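Local coordinates for protein arylsulfatase (Pseudoalteromonas sp. MB47, PDB 7AJ0) that probably removes sulfate groups from the seaweed polysaccharide fucoidan as an exo-acting, calcium-bound sulfatase that assembles into a hexamer, at residues N372-L377 with A431-D436; G402-A407 with K415-V420. All coordinates share one frame; numbering follows the deposited sequence.

Contact 1: N372-L377 with A431-D436; sequences NGLMDL and ALRWLD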
loop_
_atom_site.group_PDB
_atom_site.type_symbol
_atom_site.label_atom_id
_atom_site.label_comp_id
_atom_site.label_asym_id
_atom_site.label_seq_id
_atom_site.Cartn_x
_atom_site.Cartn_y
_atom_site.Cartn_z
ATOM N N ASN A 372 26.481 -7.731 23.895
ATOM C CA ASN A 372 25.943 -7.133 22.682
ATOM C C ASN A 372 27.025 -6.491 21.817
ATOM O O ASN A 372 26.705 -5.706 20.918
ATOM C CB ASN A 372 24.874 -6.100 23.047
ATOM C CG ASN A 372 23.921 -5.810 21.901
ATOM O OD1 ASN A 372 23.667 -6.669 21.057
ATOM N ND2 ASN A 372 23.386 -4.595 21.869
ATOM N N GLY A 373 28.293 -6.814 22.063
ATOM C CA GLY A 373 29.364 -6.236 21.275
ATOM C C GLY A 373 29.366 -6.747 19.845
ATOM O O GLY A 373 29.016 -7.893 19.565
ATOM N N LEU A 374 29.778 -5.877 18.928
ATOM C CA LEU A 374 29.715 -6.204 17.512
ATOM C C LEU A 374 30.711 -7.304 17.165
ATOM O O LEU A 374 31.868 -7.278 17.586
ATOM C CB LEU A 374 30.004 -4.965 16.666
ATOM C CG LEU A 374 29.026 -3.796 16.781
ATOM C CD1 LEU A 374 29.392 -2.715 15.762
ATOM C CD2 LEU A 374 27.592 -4.253 16.593
ATOM N N MET A 375 30.250 -8.281 16.384
ATOM C CA MET A 375 31.112 -9.358 15.916
ATOM C C MET A 375 30.611 -9.837 14.562
ATOM O O MET A 375 29.420 -9.743 14.254
ATOM C CB MET A 375 31.161 -10.518 16.913
ATOM C CG MET A 375 32.114 -11.626 16.498
ATOM S SD MET A 375 32.812 -12.528 17.889
ATOM C CE MET A 375 33.674 -13.848 17.033
ATOM N N ASP A 376 31.538 -10.359 13.762
ATOM C CA ASP A 376 31.307 -10.714 12.368
ATOM C C ASP A 376 31.737 -12.157 12.145
ATOM O O ASP A 376 32.493 -12.727 12.934
ATOM C CB ASP A 376 32.089 -9.762 11.440
ATOM C CG ASP A 376 31.595 -9.785 10.005
ATOM O OD1 ASP A 376 31.631 -10.858 9.366
ATOM O OD2 ASP A 376 31.174 -8.716 9.511
ATOM N N LEU A 377 31.243 -12.755 11.056
ATOM C CA LEU A 377 31.725 -14.081 10.680
ATOM C C LEU A 377 33.206 -14.052 10.317
ATOM O O LEU A 377 33.927 -15.024 10.571
ATOM C CB LEU A 377 30.920 -14.638 9.508
ATOM C CG LEU A 377 29.560 -15.267 9.811
ATOM C CD1 LEU A 377 28.911 -15.732 8.510
ATOM C CD2 LEU A 377 29.677 -16.419 10.793
ATOM N N ALA A 431 24.491 -0.931 3.725
ATOM C CA ALA A 431 24.320 -0.425 5.077
ATOM C C ALA A 431 25.553 -0.728 5.909
ATOM O O ALA A 431 26.399 -1.542 5.532
ATOM C CB ALA A 431 23.074 -1.031 5.740
ATOM N N LEU A 432 25.642 -0.044 7.047
ATOM C CA LEU A 432 26.642 -0.326 8.065
ATOM C C LEU A 432 25.986 -0.173 9.429
ATOM O O LEU A 432 24.932 0.455 9.566
ATOM C CB LEU A 432 27.859 0.597 7.946
ATOM C CG LEU A 432 27.645 2.098 8.144
ATOM C CD1 LEU A 432 27.666 2.496 9.612
ATOM C CD2 LEU A 432 28.698 2.880 7.362
ATOM N N ARG A 433 26.615 -0.769 10.440
ATOM C CA ARG A 433 26.216 -0.568 11.823
ATOM C C ARG A 433 27.397 -0.018 12.609
ATOM O O ARG A 433 28.519 -0.523 12.496
ATOM C CB ARG A 433 25.721 -1.849 12.494
ATOM C CG ARG A 433 25.384 -1.608 13.963
ATOM C CD ARG A 433 24.768 -2.803 14.653
ATOM N NE ARG A 433 24.695 -2.572 16.094
ATOM C CZ ARG A 433 24.156 -3.413 16.968
ATOM N NH1 ARG A 433 23.628 -4.553 16.552
ATOM N NH2 ARG A 433 24.144 -3.111 18.258
ATOM N N TRP A 434 27.128 0.996 13.425
ATOM C CA TRP A 434 28.140 1.641 14.256
ATOM C C TRP A 434 27.492 1.944 15.596
ATOM O O TRP A 434 26.448 2.602 15.648
ATOM C CB TRP A 434 28.666 2.905 13.583
ATOM C CG TRP A 434 29.477 3.773 14.478
ATOM C CD1 TRP A 434 30.523 3.391 15.261
ATOM C CD2 TRP A 434 29.318 5.180 14.674
ATOM N NE1 TRP A 434 31.021 4.472 15.942
ATOM C CE2 TRP A 434 30.300 5.584 15.599
ATOM C CE3 TRP A 434 28.440 6.138 14.160
ATOM C CZ2 TRP A 434 30.428 6.904 16.021
ATOM C CZ3 TRP A 434 28.568 7.447 14.581
ATOM C CH2 TRP A 434 29.556 7.818 15.502
ATOM N N LEU A 435 28.104 1.460 16.674
ATOM C CA LEU A 435 27.510 1.531 18.011
ATOM C C LEU A 435 26.202 0.748 17.921
ATOM O O LEU A 435 26.221 -0.418 17.495
ATOM C CB LEU A 435 27.383 2.981 18.451
ATOM C CG LEU A 435 28.681 3.792 18.479
ATOM C CD1 LEU A 435 28.394 5.287 18.598
ATOM C CD2 LEU A 435 29.578 3.325 19.617
ATOM N N ASP A 436 25.063 1.330 18.281
ATOM C CA ASP A 436 23.769 0.672 18.164
ATOM C C ASP A 436 22.905 1.330 17.093
ATOM O O ASP A 436 21.676 1.293 17.166
ATOM C CB ASP A 436 23.064 0.673 19.519
ATOM C CG ASP A 436 23.887 -0.008 20.604
ATOM O OD1 ASP A 436 24.539 -1.034 20.308
ATOM O OD2 ASP A 436 23.890 0.484 21.752
HETATM O O HOH W 1 21.565 -3.309 19.841
#
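At the seam between the large mixed sheet and the four-stranded antiparallel sheet of this sulfatase, Leu-374 packs on Arg-433. Leu-374 CD2 lies over one face of the guanidinium, displaced toward its rim and 3.4 Å from Arg-433 NE. CD1 of the same leucine reaches back to the strand, 4.0 Å from Arg-433 O. Arg-433 presents this face because its chain runs out extended, with CG anti to the backbone N (chi1 177°). Its edge is engaged by the turn that follows its own strand: NE donates to Leu-435 O (3.0 Å, N-H...O 161°), and NH2 forms a salt bridge with Asp-436 OD1 at 2.9 Å, meeting the anti side of the carboxylate, whose OD2 is hydrogen-bonded to Asn-471 ND2. The grip fixes the rotation of the group. This turn ends strand 428-434 and leads into strand 437-440, whereas 372-377 carries the short strand 375-376 alongside strand 91-97. From that strand, Tyr-97 OH bonds Arg-433 NH1, and Ser-95 OG and Thr-94 OG1 hold Asn-372 OD1. The Asn-372 amide stands 62° from the guanidinium plane, and ND2 stops 4.0 Å from Arg-433 NH2, near that plane. A water bridges the two donors, accepting at 3.0 Å from Asn-372 ND2 and only weakly from Arg-433 NH2. Asn-372 also packs on Ala-74 of a second subunit, and Leu-435 on Leu-204 of a third.

Contact 2: G402-A407 with K415-V420; sequences GIDQTA and KSRRQV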
loop_
_atom_site.group_PDB
_atom_site.type_symbol
_atom_site.label_atom_id
_atom_site.label_comp_id
_atom_site.label_asym_id
_atom_site.label_seq_id
_atom_site.Cartn_x
_atom_site.Cartn_y
_atom_site.Cartn_z
ATOM N N GLY A 402 38.291 -9.264 8.636
ATOM C CA GLY A 402 38.127 -9.872 9.938
ATOM C C GLY A 402 39.016 -9.232 10.986
ATOM O O GLY A 402 40.099 -8.724 10.697
ATOM N N ILE A 403 38.537 -9.262 12.227
ATOM C CA ILE A 403 39.254 -8.723 13.374
ATOM C C ILE A 403 39.401 -9.828 14.410
ATOM O O ILE A 403 38.437 -10.547 14.699
ATOM C CB ILE A 403 38.526 -7.506 13.979
ATOM C CG1 ILE A 403 38.432 -6.380 12.947
ATOM C CG2 ILE A 403 39.239 -7.043 15.240
ATOM C CD1 ILE A 403 37.433 -5.300 13.309
ATOM N N ASP A 404 40.604 -9.965 14.960
ATOM C CA ASP A 404 40.833 -10.905 16.051
ATOM C C ASP A 404 40.036 -10.474 17.276
ATOM O O ASP A 404 40.211 -9.360 17.777
ATOM C CB ASP A 404 42.323 -10.971 16.374
ATOM C CG ASP A 404 42.625 -11.851 17.573
ATOM O OD1 ASP A 404 41.792 -12.722 17.901
ATOM O OD2 ASP A 404 43.694 -11.666 18.193
ATOM N N GLN A 405 39.156 -11.355 17.755
ATOM C CA GLN A 405 38.287 -11.059 18.887
ATOM C C GLN A 405 38.624 -11.897 20.116
ATOM O O GLN A 405 37.796 -12.020 21.025
ATOM C CB GLN A 405 36.822 -11.275 18.497
ATOM C CG GLN A 405 36.303 -10.327 17.427
ATOM C CD GLN A 405 35.956 -8.957 17.975
ATOM O OE1 GLN A 405 36.445 -8.556 19.030
ATOM N NE2 GLN A 405 35.098 -8.233 17.264
ATOM N N THR A 406 39.824 -12.478 20.166
ATOM C CA THR A 406 40.190 -13.306 21.310
ATOM C C THR A 406 40.098 -12.520 22.613
ATOM O O THR A 406 39.634 -13.045 23.632
ATOM C CB THR A 406 41.597 -13.872 21.117
ATOM O OG1 THR A 406 41.605 -14.758 19.990
ATOM C CG2 THR A 406 42.049 -14.628 22.356
ATOM N N ALA A 407 40.537 -11.257 22.602
ATOM C CA ALA A 407 40.419 -10.414 23.785
ATOM C C ALA A 407 38.968 -10.104 24.129
ATOM O O ALA A 407 38.667 -9.777 25.282
ATOM C CB ALA A 407 41.185 -9.107 23.577
ATOM N N LYS A 415 34.633 -5.761 26.027
ATOM C CA LYS A 415 34.190 -4.908 24.937
ATOM C C LYS A 415 34.778 -5.401 23.622
ATOM O O LYS A 415 35.888 -5.939 23.574
ATOM C CB LYS A 415 34.585 -3.457 25.199
ATOM C CG LYS A 415 33.881 -2.861 26.411
ATOM C CD LYS A 415 34.300 -1.422 26.669
ATOM C CE LYS A 415 33.591 -0.859 27.893
ATOM N NZ LYS A 415 33.860 0.592 28.081
ATOM N N SER A 416 34.010 -5.224 22.555
ATOM C CA SER A 416 34.403 -5.728 21.247
ATOM C C SER A 416 35.541 -4.901 20.660
ATOM O O SER A 416 35.681 -3.707 20.936
ATOM C CB SER A 416 33.198 -5.713 20.308
ATOM O OG SER A 416 33.559 -6.092 18.995
ATOM N N ARG A 417 36.371 -5.560 19.851
ATOM C CA ARG A 417 37.412 -4.877 19.098
ATOM C C ARG A 417 36.926 -4.385 17.742
ATOM O O ARG A 417 37.681 -3.703 17.040
ATOM C CB ARG A 417 38.621 -5.803 18.900
ATOM C CG ARG A 417 39.207 -6.317 20.203
ATOM C CD ARG A 417 40.555 -7.007 20.011
ATOM N NE ARG A 417 41.568 -6.099 19.484
ATOM C CZ ARG A 417 42.311 -6.332 18.402
ATOM N NH1 ARG A 417 42.179 -7.460 17.715
ATOM N NH2 ARG A 417 43.199 -5.431 18.013
ATOM N N ARG A 418 35.692 -4.706 17.362
ATOM C CA ARG A 418 35.125 -4.286 16.088
ATOM C C ARG A 418 34.294 -3.029 16.299
ATOM O O ARG A 418 33.421 -2.993 17.173
ATOM C CB ARG A 418 34.262 -5.392 15.476
ATOM C CG ARG A 418 33.508 -4.967 14.225
ATOM C CD ARG A 418 32.813 -6.146 13.556
ATOM N NE ARG A 418 33.757 -7.042 12.892
ATOM C CZ ARG A 418 34.283 -6.821 11.691
ATOM N NH1 ARG A 418 35.132 -7.693 11.168
ATOM N NH2 ARG A 418 33.965 -5.726 11.014
ATOM N N GLN A 419 34.566 -2.007 15.493
ATOM C CA GLN A 419 33.878 -0.732 15.611
ATOM C C GLN A 419 32.685 -0.620 14.676
ATOM O O GLN A 419 31.709 0.062 15.010
ATOM C CB GLN A 419 34.858 0.409 15.326
ATOM C CG GLN A 419 34.364 1.775 15.740
ATOM C CD GLN A 419 35.430 2.844 15.595
ATOM O OE1 GLN A 419 35.578 3.705 16.462
ATOM N NE2 GLN A 419 36.175 2.795 14.496
ATOM N N VAL A 420 32.734 -1.271 13.516
ATOM C CA VAL A 420 31.698 -1.130 12.503
ATOM C C VAL A 420 31.503 -2.462 11.794
ATOM O O VAL A 420 32.450 -3.232 11.601
ATOM C CB VAL A 420 32.047 -0.027 11.473
ATOM C CG1 VAL A 420 30.958 0.079 10.418
ATOM C CG2 VAL A 420 32.263 1.313 12.161
#
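Arg-417 lies along the loop that enters helix 406-409, where Asp-404 OD1 accepts from Thr-406 N in an Asx turn and Gln-405 holds the N-cap position. Arg-417 CB meets Gln-405 OE1 at 3.5 Å and also touches Ile-403 CG2. CG stays beside the same amide oxygen, and CD passes 3.3 Å from Asp-404 O, with Ala-407 CB also near. A bend at chi3 (62°) then folds the tip back, letting NH1 donate to a lone pair of Asp-404 O at 2.7 Å, in the carbonyl plane. Asp-404 OD2 lies well out of the guanidinium plane, near in charge only, and pairs with Arg-386. Running the other way past this arginine, Gln-405 uses both ends of its amide: OE1 accepts from Arg-417 N (3.1 Å, 162°), and NE2 donates to Ser-416 OG at 3.2 Å. With an alanine at Gln-405, Arg-417 N would probably lose this acceptor and Ser-416 OG the donor from NE2. Ser-416 OG also bonds Leu-374 O and accepts from Arg-418 N, an ST turn. Ile-403 CD1 covers the centre of one face of the Arg-418 guanidinium, whose NH1 forms a salt bridge with Asp-379. At the edge of that group, Arg-418 NH2 donates to Val-420 O at 3.0 Å, nearly in line with the carbonyl bond.

In the fold
From the N terminus the chain first builds most of the mixed sheet, including strand 91-97, and then reaches 372-377, which opens contact 1 and runs into helix 377-387. Next comes 402-407, which opens contact 2; after seven intervening residues 415-420 closes that short loop, which holds the end of helix 406-409. The chain enters strand 420-425, turns, and comes back along 428-434, so that 431-436 closes the longer loop of contact 1. Both segments of contact 2 therefore fall between those of contact 1, without crossing. Their centres are 10 Å apart, and Val-420 CG1 packs 3.3 Å from Arg-433 O. Contact 1 joins the two sheets; contact 2 folds the connecting chain on itself just before strand 420-425.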